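Local coordinates for enoyl-CoA hydratase/isomerase family protein (Ruegeria pomeroyi, PDB 3L3S), which belongs to the crotonase superfamily and probably acts as a hydro-lyase on acyl-CoA substrates in fatty acid metabolism, at residues Leu9-Leu22 and Ala37-Val51. Residues are numbered along the deposited sequence; the frame is centred on the assembly and turned at random.
Sequences LGEVLSEGVLTLTL and ALHDALRRAMGDDHV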
loop_
_atom_site.group_PDB
_atom_site.type_symbol
_atom_site.label_atom_id
_atom_site.label_comp_id
_atom_site.label_asym_id
_atom_site.label_seq_id
_atom_site.Cartn_x
_atom_site.Cartn_y
_atom_site.Cartn_z
ATOM N N LEU B 9 31.840 9.237 11.203
ATOM C CA LEU B 9 31.104 9.643 10.014
ATOM C C LEU B 9 31.897 10.622 9.161
ATOM O O LEU B 9 32.518 11.553 9.678
ATOM C CB LEU B 9 29.812 10.342 10.434
ATOM C CG LEU B 9 28.430 9.924 9.940
ATOM C CD1 LEU B 9 27.482 11.020 10.372
ATOM C CD2 LEU B 9 28.361 9.766 8.437
ATOM N N GLY B 10 31.808 10.439 7.849
ATOM C CA GLY B 10 32.479 11.324 6.916
ATOM C C GLY B 10 31.451 12.248 6.295
ATOM O O GLY B 10 30.396 11.787 5.853
ATOM N N GLU B 11 31.737 13.549 6.308
ATOM C CA GLU B 11 30.839 14.561 5.745
ATOM C C GLU B 11 31.526 15.414 4.684
ATOM O O GLU B 11 32.643 15.903 4.902
ATOM C CB GLU B 11 30.320 15.491 6.846
ATOM C CG GLU B 11 29.254 14.907 7.739
ATOM C CD GLU B 11 28.927 15.788 8.917
ATOM O OE1 GLU B 11 28.576 16.966 8.711
ATOM O OE2 GLU B 11 29.022 15.303 10.059
ATOM N N VAL B 12 30.870 15.553 3.527
ATOM C CA VAL B 12 31.357 16.377 2.410
ATOM C C VAL B 12 30.181 17.048 1.703
ATOM O O VAL B 12 29.237 16.372 1.287
ATOM C CB VAL B 12 32.210 15.588 1.332
ATOM C CG1 VAL B 12 33.648 15.414 1.785
ATOM C CG2 VAL B 12 31.601 14.237 1.010
ATOM N N LEU B 13 30.239 18.376 1.585
ATOM C CA LEU B 13 29.194 19.154 0.917
ATOM C C LEU B 13 29.660 19.598 -0.466
ATOM O O LEU B 13 30.733 20.178 -0.605
ATOM C CB LEU B 13 28.809 20.382 1.759
ATOM C CG LEU B 13 27.658 21.285 1.295
ATOM C CD1 LEU B 13 26.333 20.561 1.426
ATOM C CD2 LEU B 13 27.634 22.565 2.111
ATOM N N SER B 14 28.831 19.335 -1.475
ATOM C CA SER B 14 29.118 19.695 -2.864
ATOM C C SER B 14 27.825 20.074 -3.593
ATOM O O SER B 14 26.964 19.215 -3.834
ATOM C CB SER B 14 29.805 18.526 -3.586
ATOM O OG SER B 14 30.008 18.798 -4.961
ATOM N N GLU B 15 27.719 21.356 -3.964
ATOM C CA GLU B 15 26.561 21.935 -4.670
ATOM C C GLU B 15 25.204 21.613 -4.008
ATOM O O GLU B 15 24.286 21.099 -4.656
ATOM C CB GLU B 15 26.551 21.520 -6.160
ATOM C CG GLU B 15 27.755 21.969 -6.999
ATOM C CD GLU B 15 27.604 21.621 -8.485
ATOM O OE1 GLU B 15 27.164 20.491 -8.809
ATOM O OE2 GLU B 15 27.927 22.483 -9.333
ATOM N N GLY B 16 25.125 21.859 -2.700
ATOM C CA GLY B 16 23.907 21.599 -1.943
ATOM C C GLY B 16 23.676 20.164 -1.477
ATOM O O GLY B 16 22.813 19.912 -0.634
ATOM N N VAL B 17 24.448 19.230 -2.026
ATOM C CA VAL B 17 24.345 17.818 -1.685
ATOM C C VAL B 17 25.299 17.454 -0.550
ATOM O O VAL B 17 26.509 17.639 -0.677
ATOM C CB VAL B 17 24.660 16.926 -2.920
ATOM C CG1 VAL B 17 24.334 15.471 -2.639
ATOM C CG2 VAL B 17 23.907 17.418 -4.138
ATOM N N LEU B 18 24.740 16.963 0.558
ATOM C CA LEU B 18 25.522 16.524 1.723
ATOM C C LEU B 18 25.543 14.992 1.796
ATOM O O LEU B 18 24.527 14.344 2.078
ATOM C CB LEU B 18 24.975 17.127 3.034
ATOM C CG LEU B 18 25.543 16.676 4.395
ATOM C CD1 LEU B 18 27.053 16.887 4.528
ATOM C CD2 LEU B 18 24.829 17.414 5.492
ATOM N N THR B 19 26.718 14.429 1.545
ATOM C CA THR B 19 26.909 12.992 1.569
ATOM C C THR B 19 27.469 12.557 2.908
ATOM O O THR B 19 28.492 13.067 3.368
ATOM C CB THR B 19 27.796 12.514 0.390
ATOM O OG1 THR B 19 27.145 12.848 -0.841
ATOM C CG2 THR B 19 28.012 11.004 0.419
ATOM N N LEU B 20 26.712 11.667 3.547
ATOM C CA LEU B 20 27.039 11.078 4.831
ATOM C C LEU B 20 27.588 9.691 4.532
ATOM O O LEU B 20 26.853 8.780 4.127
ATOM C CB LEU B 20 25.790 11.009 5.722
ATOM C CG LEU B 20 25.090 12.336 6.073
ATOM C CD1 LEU B 20 23.875 12.106 6.988
ATOM C CD2 LEU B 20 26.066 13.285 6.734
ATOM N N THR B 21 28.907 9.569 4.642
ATOM C CA THR B 21 29.584 8.312 4.371
ATOM C C THR B 21 29.916 7.593 5.683
ATOM O O THR B 21 30.847 7.969 6.404
ATOM C CB THR B 21 30.819 8.546 3.466
ATOM O OG1 THR B 21 30.391 9.160 2.243
ATOM C CG2 THR B 21 31.502 7.249 3.120
ATOM N N LEU B 22 29.102 6.584 5.991
ATOM C CA LEU B 22 29.226 5.760 7.195
ATOM C C LEU B 22 30.598 5.082 7.353
ATOM O O LEU B 22 31.052 4.350 6.467
ATOM C CB LEU B 22 28.117 4.695 7.197
ATOM C CG LEU B 22 26.758 4.917 7.884
ATOM C CD1 LEU B 22 26.057 6.179 7.423
ATOM C CD2 LEU B 22 25.891 3.702 7.632
ATOM N N ALA B 37 26.269 10.375 16.165
ATOM C CA ALA B 37 26.993 11.055 15.085
ATOM C C ALA B 37 26.071 11.316 13.897
ATOM O O ALA B 37 26.107 12.396 13.305
ATOM C CB ALA B 37 28.192 10.239 14.639
ATOM N N LEU B 38 25.213 10.340 13.591
ATOM C CA LEU B 38 24.260 10.459 12.488
ATOM C C LEU B 38 23.167 11.456 12.800
ATOM O O LEU B 38 22.710 12.160 11.906
ATOM C CB LEU B 38 23.639 9.111 12.139
ATOM C CG LEU B 38 24.379 8.180 11.176
ATOM C CD1 LEU B 38 23.710 6.813 11.213
ATOM C CD2 LEU B 38 24.372 8.751 9.751
ATOM N N HIS B 39 22.796 11.553 14.077
ATOM C CA HIS B 39 21.755 12.479 14.501
ATOM C C HIS B 39 22.275 13.913 14.569
ATOM O O HIS B 39 21.562 14.841 14.197
ATOM C CB HIS B 39 21.148 12.042 15.835
ATOM C CG HIS B 39 19.702 12.399 16.001
ATOM N ND1 HIS B 39 18.940 11.908 17.038
ATOM C CD2 HIS B 39 18.892 13.238 15.309
ATOM C CE1 HIS B 39 17.730 12.437 16.983
ATOM N NE2 HIS B 39 17.675 13.248 15.944
ATOM N N ASP B 40 23.534 14.069 14.980
ATOM C CA ASP B 40 24.188 15.371 15.073
ATOM C C ASP B 40 24.355 15.975 13.684
ATOM O O ASP B 40 24.141 17.171 13.491
ATOM C CB ASP B 40 25.561 15.237 15.742
ATOM C CG ASP B 40 25.573 15.769 17.161
ATOM O OD1 ASP B 40 25.801 14.968 18.100
ATOM O OD2 ASP B 40 25.355 16.992 17.338
ATOM N N ALA B 41 24.660 15.109 12.719
ATOM C CA ALA B 41 24.853 15.490 11.320
ATOM C C ALA B 41 23.536 15.898 10.659
ATOM O O ALA B 41 23.514 16.739 9.762
ATOM C CB ALA B 41 25.494 14.336 10.552
ATOM N N LEU B 42 22.446 15.301 11.135
ATOM C CA LEU B 42 21.104 15.562 10.635
ATOM C C LEU B 42 20.505 16.841 11.239
ATOM O O LEU B 42 19.843 17.600 10.531
ATOM C CB LEU B 42 20.201 14.353 10.908
ATOM C CG LEU B 42 18.752 14.402 10.426
ATOM C CD1 LEU B 42 18.695 14.413 8.903
ATOM C CD2 LEU B 42 18.012 13.225 10.994
ATOM N N ARG B 43 20.747 17.071 12.535
ATOM C CA ARG B 43 20.252 18.270 13.231
ATOM C C ARG B 43 20.896 19.521 12.651
ATOM O O ARG B 43 20.232 20.546 12.481
ATOM C CB ARG B 43 20.535 18.207 14.733
ATOM C CG ARG B 43 19.634 17.261 15.505
ATOM C CD ARG B 43 19.902 17.362 16.996
ATOM N NE ARG B 43 19.461 16.174 17.726
ATOM C CZ ARG B 43 20.274 15.229 18.196
ATOM N NH1 ARG B 43 21.587 15.313 18.015
ATOM N NH2 ARG B 43 19.773 14.204 18.873
ATOM N N ARG B 44 22.167 19.384 12.266
ATOM C CA ARG B 44 22.940 20.467 11.670
ATOM C C ARG B 44 22.553 20.682 10.216
ATOM O O ARG B 44 22.518 21.817 9.753
ATOM C CB ARG B 44 24.445 20.187 11.780
ATOM C CG ARG B 44 24.995 20.262 13.210
ATOM C CD ARG B 44 26.511 20.046 13.287
ATOM N NE ARG B 44 26.921 18.673 12.976
ATOM C CZ ARG B 44 27.749 18.335 11.988
ATOM N NH1 ARG B 44 28.277 19.262 11.188
ATOM N NH2 ARG B 44 28.033 17.058 11.786
ATOM N N ALA B 45 22.214 19.597 9.521
ATOM C CA ALA B 45 21.816 19.647 8.111
ATOM C C ALA B 45 20.454 20.299 7.915
ATOM O O ALA B 45 20.260 21.075 6.975
ATOM C CB ALA B 45 21.811 18.258 7.516
HETATM N N MSE B 46 19.526 20.000 8.826
HETATM C CA MSE B 46 18.171 20.553 8.785
HETATM C C MSE B 46 18.125 22.034 9.148
HETATM O O MSE B 46 17.140 22.718 8.847
HETATM C CB MSE B 46 17.234 19.745 9.685
HETATM C CG MSE B 46 16.689 18.511 9.003
HETATM SE SE MSE B 46 15.939 17.137 10.177
HETATM C CE MSE B 46 14.653 18.185 11.220
ATOM N N GLY B 47 19.212 22.518 9.753
ATOM C CA GLY B 47 19.320 23.913 10.148
ATOM C C GLY B 47 20.259 24.729 9.276
ATOM O O GLY B 47 20.363 25.944 9.452
ATOM N N ASP B 48 20.902 24.074 8.311
ATOM C CA ASP B 48 21.856 24.707 7.394
ATOM C C ASP B 48 21.215 24.964 6.018
ATOM O O ASP B 48 20.837 24.025 5.317
ATOM C CB ASP B 48 23.091 23.795 7.258
ATOM C CG ASP B 48 24.328 24.506 6.713
ATOM O OD1 ASP B 48 24.210 25.590 6.095
ATOM O OD2 ASP B 48 25.437 23.945 6.890
ATOM N N ASP B 49 21.161 26.238 5.624
ATOM C CA ASP B 49 20.585 26.676 4.344
ATOM C C ASP B 49 21.395 26.203 3.137
ATOM O O ASP B 49 20.876 26.157 2.018
ATOM C CB ASP B 49 20.486 28.208 4.292
ATOM C CG ASP B 49 19.337 28.767 5.122
ATOM O OD1 ASP B 49 19.115 28.302 6.263
ATOM O OD2 ASP B 49 18.670 29.707 4.634
ATOM N N HIS B 50 22.666 25.864 3.378
ATOM C CA HIS B 50 23.584 25.391 2.341
ATOM C C HIS B 50 23.322 23.941 1.970
ATOM O O HIS B 50 23.550 23.539 0.826
ATOM C CB HIS B 50 25.040 25.567 2.778
ATOM C CG HIS B 50 25.609 26.914 2.459
ATOM N ND1 HIS B 50 25.624 27.952 3.367
ATOM C CD2 HIS B 50 26.171 27.397 1.325
ATOM C CE1 HIS B 50 26.169 29.017 2.804
ATOM N NE2 HIS B 50 26.510 28.706 1.566
ATOM N N VAL B 51 22.837 23.173 2.948
ATOM C CA VAL B 51 22.490 21.764 2.756
ATOM C C VAL B 51 21.068 21.687 2.193
ATOM O O VAL B 51 20.106 22.047 2.869
ATOM C CB VAL B 51 22.562 20.979 4.090
ATOM C CG1 VAL B 51 22.085 19.525 3.903
ATOM C CG2 VAL B 51 23.985 21.012 4.634
#
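L9, L18, L20 and L22 lay methyl groups against one side of helix 32-45, with L38, A41 and A45 facing them. This is the start of the crotonase fold. The 9-14/17-22 hairpin opens the sheet, and strand 17-22, helix 32-45 and strand 53-58 form a beta-alpha-beta crossover. Strand 17-22 runs antiparallel to helix 37-45, at 177°.

A41 sits in the middle of the interface. Its CB is 3.9 Å from L9 CD1 and 4.0 Å from L20 CD2. Toward the helix start, L38 and L22 cross nearly at right angles, and L38 CD2 meets both L22 CD1 and L9 CD1. At the other end, L18 has CG anti to the backbone N. Its CD2 touches A45 CB, 3.7 Å away, and both methyls of V51. L13 reaches V51 CG2 with CD1, while its CD2 lies against H50 CB.

The hairpin turns through a type I' turn from S14 to V17. There G16 CA makes a CH...O contact of 3.4 Å with H50 O. The backbones of G16 and L18 also hydrogen-bond to V53, which joins the hairpin to strand 53-58. H50 N is held in turn by D48 OD1 in an Asx turn.

A salt bridge lies at the exposed rim, where E11 OE2 also touches A41 CB. The R44 chain bends at chi3 (-69°), and NE makes a weak bond to D40 O. The E11 carboxylate and R44 guanidinium planes are 37° apart. R44 NH2 donates to the syn lone pair of E11 OE2 at 2.7 Å, and NH1 reaches OE1 only weakly, at 3.4 Å.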